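Local coordinates for hypothetical protein Atu0492 (Agrobacterium tumefaciens, PDB 2GMY) that is of unknown function but is a putative AhpD-like antioxidant defence protein of the carboxymuconolactone decarboxylase family, at residues T3-Y7 against A8-P12; F50-D53 against M54-E58. One frame throughout, in Å; residues are numbered along the deposited sequence.

Contact 1 comes first along the chain, at residues 3-12, where the N-terminal loop enters the short helix 7-10; contact 2 follows at residues 50-58, within helix 49-61. Their centres are about 20 Å apart, and their nearest atoms, about 5 Å apart, do not touch. The centre of contact 1 lies about 22 Å from the centre of the chain, that of contact 2 about 10 Å. Ser142, in the C-terminal segment after helix 117-139, touches both Tyr7 of contact 1 and Phe50 of contact 2. Each contact also meets a different neighbouring subunit of the six-chain assembly, so the peripheral N-terminal turn and the inner helix that carries the second cysteine of the CxxC motif both border subunit interfaces.

Contact 1. Residues T3-Y7 against A8-P12; sequences TRINY and AKASP
The Tyr7 ring carries water 1 on one face, 3.6 Å above the plane and over its centre, while Ala8 N approaches the ring obliquely. This water also bridges the two segments, donating to Asn6 OD1 and accepting from Ala8 N at 3.0 Å. Asn6 CG lies anti to the backbone N (chi1 -174°), which swings the amide forward over the first turn of the helix. Asn6 OD1 accepts Lys9 N at 3.2 Å, the donor lying 50° out of the carbonyl plane. Lys9 CG sits over the same amide, nearly equidistant from OD1 and ND2, before the lysine chain bends away. Asn6 O accepts Ala10 N at 2.9 Å and, weakly, Lys9 N; Tyr7 O takes Ser11 N at 3.0 Å. Ile5 CG2, the branch anti to the backbone N, touches Ala10 CB at 3.7 Å. Ile5 and Tyr7 also pack on Ile120 and Val121 of the second subunit, and Ser11 OG bonds weakly to Ala14 N. Two helices are therefore joined end to end through successive N-caps, the asparagine N-cap of helix 7-10 at Asn6 and the serine N-cap of helix 12-26 at Ser11.

Contact 2. Residues F50-D53 against M54-E58; sequences FCVD and MHVKE
The start of helix 49-61 carries the second half of the CxxC motif and the histidine that follows it, as in AhpD-like proteins; Cys51, the second cysteine of the pair, lies one turn before His55. The imidazole packs along the cysteine: His55 CD2 is 3.8 Å from Cys51 CB and 2.9 Å from Cys51 O, which approaches the ring obliquely and also accepts His55 N at 2.8 Å. With CG beside the backbone N (chi1 -58°), the His55 ring lies back along the helix towards Cys51, and Met54 CG lies above one of its faces, offset toward the rim. The ring nitrogen His55 ND1 donates to Glu58 OE1 in a His-carboxylate hydrogen bond modelled at 2.4 Å, so short that its exact length is doubtful. Along another side of the helix, Lys57 reaches back in an extended chain to Asp53, where NZ meets OD2 at 2.8 Å on its syn side, 24° out of the carboxylate plane. Lys57 NZ has a second carboxylate in Glu147, so the ammonium group spans two acids. Two further i,i+4 pairs are apolar: Met54 CE touches Phe50 CE2 at 3.6 Å, and Val52 CG1 meets Val56 CG2 at 3.8 Å. Val52 and Val56 also pack on Val74 and Asn70 of the third subunit, and His55 packs on Ile130 of helix 117-139. A CxxC cysteine with a histidine four residues later is consistent with the redox-active site of AhpD.

Contact 1. Residues T3-Y7 against A8-P12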
loop_
_atom_site.group_PDB
_atom_site.type_symbol
_atom_site.label_atom_id
_atom_site.label_comp_id
_atom_site.label_asym_id
_atom_site.label_seq_id
_atom_site.Cartn_x
_atom_site.Cartn_y
_atom_site.Cartn_z
ATOM N N THR A 3 4.850 0.254 29.126
ATOM C CA THR A 3 6.097 -0.245 28.568
ATOM C C THR A 3 6.120 -1.778 28.575
ATOM O O THR A 3 5.669 -2.416 29.532
ATOM C CB THR A 3 7.278 0.328 29.372
ATOM O OG1 THR A 3 7.176 1.760 29.387
ATOM C CG2 THR A 3 8.612 -0.068 28.776
ATOM N N ARG A 4 6.632 -2.369 27.500
ATOM C CA ARG A 4 6.706 -3.826 27.401
ATOM C C ARG A 4 7.939 -4.375 28.113
ATOM O O ARG A 4 7.837 -5.303 28.924
ATOM C CB ARG A 4 6.695 -4.273 25.934
ATOM C CG ARG A 4 5.356 -4.108 25.232
ATOM C CD ARG A 4 5.492 -4.393 23.744
ATOM N NE ARG A 4 4.201 -4.468 23.068
ATOM C CZ ARG A 4 4.036 -4.398 21.749
ATOM N NH1 ARG A 4 5.090 -4.231 20.954
ATOM N NH2 ARG A 4 2.816 -4.484 21.218
ATOM N N ILE A 5 9.103 -3.808 27.797
ATOM C CA ILE A 5 10.373 -4.225 28.384
ATOM C C ILE A 5 11.225 -2.995 28.691
ATOM O O ILE A 5 11.294 -2.066 27.877
ATOM C CB ILE A 5 11.178 -5.173 27.440
ATOM C CG1 ILE A 5 10.400 -6.457 27.138
ATOM C CG2 ILE A 5 12.538 -5.538 28.049
ATOM C CD1 ILE A 5 10.987 -7.276 25.997
ATOM N N ASN A 6 11.843 -2.987 29.873
ATOM C CA ASN A 6 12.914 -2.050 30.183
ATOM C C ASN A 6 14.177 -2.618 29.555
ATOM O O ASN A 6 14.878 -3.441 30.159
ATOM C CB ASN A 6 13.081 -1.885 31.696
ATOM C CG ASN A 6 14.083 -0.801 32.064
ATOM O OD1 ASN A 6 15.069 -0.573 31.360
ATOM N ND2 ASN A 6 13.836 -0.131 33.186
ATOM N N TYR A 7 14.445 -2.197 28.326
ATOM C CA TYR A 7 15.470 -2.854 27.527
ATOM C C TYR A 7 16.889 -2.575 28.022
ATOM O O TYR A 7 17.772 -3.426 27.895
ATOM C CB TYR A 7 15.298 -2.537 26.036
ATOM C CG TYR A 7 15.282 -1.068 25.703
ATOM C CD1 TYR A 7 16.470 -0.386 25.440
ATOM C CD2 TYR A 7 14.079 -0.361 25.628
ATOM C CE1 TYR A 7 16.470 0.962 25.128
ATOM C CE2 TYR A 7 14.067 0.994 25.311
ATOM C CZ TYR A 7 15.269 1.649 25.064
ATOM O OH TYR A 7 15.284 2.990 24.749
ATOM N N ALA A 8 17.094 -1.396 28.611
ATOM C CA ALA A 8 18.388 -1.036 29.191
ATOM C C ALA A 8 18.733 -1.961 30.363
ATOM O O ALA A 8 19.900 -2.287 30.576
ATOM C CB ALA A 8 18.388 0.425 29.637
ATOM N N LYS A 9 17.703 -2.384 31.098
ATOM C CA LYS A 9 17.861 -3.285 32.244
ATOM C C LYS A 9 17.932 -4.745 31.815
ATOM O O LYS A 9 18.761 -5.500 32.330
ATOM C CB LYS A 9 16.713 -3.101 33.251
ATOM C CG LYS A 9 16.757 -1.800 34.040
ATOM C CD LYS A 9 17.580 -1.933 35.319
ATOM C CE LYS A 9 18.201 -0.599 35.725
ATOM N NZ LYS A 9 17.189 0.475 35.952
ATOM N N ALA A 10 17.070 -5.127 30.868
ATOM C CA ALA A 10 17.001 -6.501 30.364
ATOM C C ALA A 10 18.280 -6.953 29.656
ATOM O O ALA A 10 18.714 -8.095 29.826
ATOM C CB ALA A 10 15.781 -6.684 29.463
ATOM N N SER A 11 18.887 -6.066 28.865
ATOM C CA SER A 11 20.191 -6.356 28.261
ATOM C C SER A 11 21.073 -5.120 28.168
ATOM O O SER A 11 21.108 -4.446 27.133
ATOM C CB SER A 11 20.061 -7.032 26.887
ATOM O OG SER A 11 21.353 -7.313 26.362
ATOM N N PRO A 12 21.805 -4.817 29.257
ATOM C CA PRO A 12 22.719 -3.679 29.267
ATOM C C PRO A 12 23.735 -3.696 28.122
ATOM O O PRO A 12 24.034 -2.640 27.571
ATOM C CB PRO A 12 23.420 -3.810 30.629
ATOM C CG PRO A 12 22.414 -4.509 31.482
ATOM C CD PRO A 12 21.803 -5.523 30.552
HETATM O O HOH W 1 15.191 0.962 28.918
#

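Contact 2. Residues F50-D53 against M54-E58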
loop_
_atom_site.group_PDB
_atom_site.type_symbol
_atom_site.label_atom_id
_atom_site.label_comp_id
_atom_site.label_asym_id
_atom_site.label_seq_id
_atom_site.Cartn_x
_atom_site.Cartn_y
_atom_site.Cartn_z
ATOM N N PHE A 50 7.904 8.269 21.114
ATOM C CA PHE A 50 9.023 8.368 22.046
ATOM C C PHE A 50 10.155 9.189 21.430
ATOM O O PHE A 50 10.664 10.128 22.049
ATOM C CB PHE A 50 9.530 6.980 22.447
ATOM C CG PHE A 50 10.605 7.008 23.494
ATOM C CD1 PHE A 50 10.280 7.156 24.840
ATOM C CD2 PHE A 50 11.943 6.871 23.134
ATOM C CE1 PHE A 50 11.276 7.172 25.817
ATOM C CE2 PHE A 50 12.948 6.885 24.106
ATOM C CZ PHE A 50 12.605 7.035 25.449
ATOM N N CYS A 51 10.543 8.837 20.208
ATOM C CA CYS A 51 11.632 9.542 19.551
ATOM C C CYS A 51 11.221 10.913 19.036
ATOM O O CYS A 51 12.013 11.842 19.116
ATOM C CB CYS A 51 12.269 8.698 18.442
ATOM S SG CYS A 51 13.102 7.199 19.097
ATOM N N VAL A 52 10.002 11.057 18.508
ATOM C CA VAL A 52 9.559 12.384 18.065
ATOM C C VAL A 52 9.613 13.378 19.226
ATOM O O VAL A 52 10.135 14.472 19.086
ATOM C CB VAL A 52 8.150 12.363 17.424
ATOM C CG1 VAL A 52 7.623 13.789 17.210
ATOM C CG2 VAL A 52 8.189 11.600 16.091
ATOM N N ASP A 53 9.108 12.968 20.380
ATOM C CA ASP A 53 9.118 13.846 21.552
ATOM C C ASP A 53 10.538 14.308 21.862
ATOM O O ASP A 53 10.779 15.503 22.067
ATOM C CB ASP A 53 8.530 13.148 22.772
ATOM C CG ASP A 53 8.384 14.090 23.965
ATOM O OD1 ASP A 53 7.626 15.072 23.839
ATOM O OD2 ASP A 53 9.014 13.825 25.014
ATOM N N MET A 54 11.467 13.354 21.878
ATOM C CA MET A 54 12.874 13.627 22.152
ATOM C C MET A 54 13.478 14.580 21.126
ATOM O O MET A 54 14.170 15.549 21.473
ATOM C CB MET A 54 13.654 12.312 22.151
ATOM C CG MET A 54 15.106 12.421 22.614
ATOM S SD MET A 54 15.988 10.821 22.583
ATOM C CE MET A 54 14.943 9.835 23.617
ATOM N N HIS A 55 13.214 14.310 19.854
ATOM C CA HIS A 55 13.903 15.060 18.802
ATOM C C HIS A 55 13.294 16.420 18.516
ATOM O O HIS A 55 13.993 17.316 18.051
ATOM C CB HIS A 55 14.095 14.185 17.561
ATOM C CG HIS A 55 14.857 12.936 17.864
ATOM N ND1 HIS A 55 16.086 12.966 18.487
ATOM C CD2 HIS A 55 14.563 11.629 17.674
ATOM C CE1 HIS A 55 16.518 11.731 18.663
ATOM N NE2 HIS A 55 15.616 10.903 18.174
ATOM N N VAL A 56 12.005 16.576 18.806
ATOM C CA VAL A 56 11.368 17.893 18.820
ATOM C C VAL A 56 12.126 18.776 19.838
ATOM O O VAL A 56 12.545 19.898 19.522
ATOM C CB VAL A 56 9.878 17.787 19.197
ATOM C CG1 VAL A 56 9.329 19.154 19.635
ATOM C CG2 VAL A 56 9.062 17.243 18.017
ATOM N N LYS A 57 12.327 18.237 21.036
ATOM C CA LYS A 57 12.975 18.990 22.124
ATOM C C LYS A 57 14.427 19.309 21.791
ATOM O O LYS A 57 14.892 20.433 22.031
ATOM C CB LYS A 57 12.856 18.229 23.444
ATOM C CG LYS A 57 11.435 18.276 24.013
ATOM C CD LYS A 57 11.206 17.215 25.076
ATOM C CE LYS A 57 9.793 17.284 25.609
ATOM N NZ LYS A 57 9.496 16.163 26.560
ATOM N N GLU A 58 15.142 18.340 21.222
ATOM C CA GLU A 58 16.537 18.588 20.805
ATOM C C GLU A 58 16.653 19.651 19.714
ATOM O O GLU A 58 17.546 20.507 19.769
ATOM C CB GLU A 58 17.228 17.308 20.352
ATOM C CG GLU A 58 17.413 16.292 21.463
ATOM C CD GLU A 58 17.714 14.915 20.920
ATOM O OE1 GLU A 58 17.266 14.609 19.789
ATOM O OE2 GLU A 58 18.388 14.130 21.620
#